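Local coordinates for PelD (Pseudomonas aeruginosa, PDB 4EU0), which binds the second messenger cyclic di-GMP, largely through its degenerate GGDEF domain, and is involved in pellicle formation, at residues A[174-177]-A[178-181]. Residues are numbered along the deposited sequence; the frame is centred on the assembly and turned at random.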
loop_
_atom_site.group_PDB
_atom_site.type_symbol
_atom_site.label_atom_id
_atom_site.label_comp_id
_atom_site.label_asym_id
_atom_site.label_seq_id
_atom_site.Cartn_x
_atom_site.Cartn_y
_atom_site.Cartn_z
ATOM N N SER A 174 -5.106 -0.034 -0.057
ATOM C CA SER A 174 -5.780 1.260 -0.165
ATOM C C SER A 174 -7.221 1.245 0.354
ATOM O O SER A 174 -7.685 2.242 0.928
ATOM C CB SER A 174 -5.715 1.796 -1.590
ATOM O OG SER A 174 -4.418 2.272 -1.900
ATOM N N LEU A 175 -7.929 0.132 0.149
ATOM C CA LEU A 175 -9.272 -0.031 0.718
ATOM C C LEU A 175 -9.235 -0.079 2.247
ATOM O O LEU A 175 -10.074 0.524 2.900
ATOM C CB LEU A 175 -9.987 -1.264 0.159
ATOM C CG LEU A 175 -10.397 -1.163 -1.311
ATOM C CD1 LEU A 175 -10.774 -2.540 -1.814
ATOM C CD2 LEU A 175 -11.537 -0.135 -1.518
ATOM N N LEU A 176 -8.241 -0.776 2.793
ATOM C CA LEU A 176 -8.023 -0.817 4.240
ATOM C C LEU A 176 -7.648 0.565 4.793
ATOM O O LEU A 176 -8.190 0.973 5.828
ATOM C CB LEU A 176 -6.972 -1.864 4.610
ATOM C CG LEU A 176 -7.362 -3.337 4.423
ATOM C CD1 LEU A 176 -6.109 -4.195 4.344
ATOM C CD2 LEU A 176 -8.302 -3.821 5.532
ATOM N N ASP A 177 -6.749 1.275 4.091
ATOM C CA ASP A 177 -6.342 2.656 4.424
ATOM C C ASP A 177 -7.565 3.568 4.554
ATOM O O ASP A 177 -7.677 4.353 5.503
ATOM C CB ASP A 177 -5.454 3.261 3.310
ATOM C CG ASP A 177 -4.013 2.767 3.323
ATOM O OD1 ASP A 177 -3.520 2.316 4.365
ATOM O OD2 ASP A 177 -3.355 2.882 2.254
ATOM N N ALA A 178 -8.485 3.454 3.598
ATOM C CA ALA A 178 -9.668 4.312 3.575
ATOM C C ALA A 178 -10.616 3.944 4.708
ATOM O O ALA A 178 -11.114 4.820 5.431
ATOM C CB ALA A 178 -10.373 4.204 2.238
ATOM N N ARG A 179 -10.856 2.646 4.865
ATOM C CA ARG A 179 -11.832 2.178 5.850
ATOM C C ARG A 179 -11.369 2.457 7.271
ATOM O O ARG A 179 -12.135 2.972 8.094
ATOM C CB ARG A 179 -12.116 0.687 5.683
ATOM C CG ARG A 179 -13.284 0.197 6.560
ATOM C CD ARG A 179 -13.333 -1.319 6.621
ATOM N NE ARG A 179 -12.153 -1.887 7.275
ATOM C CZ ARG A 179 -11.905 -3.190 7.368
ATOM N NH1 ARG A 179 -12.755 -4.068 6.851
ATOM N NH2 ARG A 179 -10.811 -3.615 7.989
ATOM N N ASP A 180 -10.110 2.129 7.542
ATOM C CA ASP A 180 -9.585 2.156 8.904
ATOM C C ASP A 180 -8.950 3.484 9.314
ATOM O O ASP A 180 -8.922 3.818 10.505
ATOM C CB ASP A 180 -8.605 1.006 9.108
ATOM C CG ASP A 180 -9.261 -0.355 8.947
ATOM O OD1 ASP A 180 -10.512 -0.439 9.003
ATOM O OD2 ASP A 180 -8.529 -1.340 8.764
ATOM N N HIS A 181 -8.451 4.239 8.335
ATOM C CA HIS A 181 -7.668 5.447 8.625
ATOM C C HIS A 181 -8.131 6.687 7.857
ATOM O O HIS A 181 -7.556 7.765 8.009
ATOM C CB HIS A 181 -6.174 5.188 8.384
ATOM C CG HIS A 181 -5.643 4.003 9.130
ATOM N ND1 HIS A 181 -5.472 4.004 10.498
ATOM C CD2 HIS A 181 -5.251 2.782 8.701
ATOM C CE1 HIS A 181 -5.003 2.829 10.881
ATOM N NE2 HIS A 181 -4.852 2.072 9.809
#
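Arg179 swings its CG away from the backbone N (chi1 -172°) and bends its chain at chi3 (64°), which carries the guanidinium back beside Leu176, whose CG lies anti to its carbonyl carbon. The two side chains run alongside each other, pointing the same way, and Leu176 CD2 comes within 3.5 Å of Arg179 NH2. Asp180 completes the cluster: Arg179 NE bonds its OD1 at 2.8 Å, an ion pair between sequence neighbours, and two weaker bonds from NH2 reach both carboxylate oxygens. NE approaches OD1 on the syn side but well out of the carboxylate plane, while OD1 lies close to the guanidinium plane; these contacts probably limit rotation of the carboxylate. Long, flexible arginine suits this exposed face, and leucine offers its methyl to the pair.

These are the last two turns of helix 162-181 in the PelD GGDEF domain, leading into strand 185-192. Four successive i to i+4 backbone bonds hold them: the bond from Asp180 N to Leu176 O is 2.8 Å and nearly straight, whereas that from His181 N to Asp177 O is bent to 136°, with the donor above the carbonyl plane. Small Ala178 fits the buried side, its CB 3.6 Å from Ser174 O. Ser174, also buried, makes a weak bond through OG to Tyr170 O, and its side chain lies about 10 Å from the bound cyclic di-GMP. Asp177 packs on His145 and His181 on Ala140 and Ile141, so this end of the helix abuts helix 133-150 of the GAF domain.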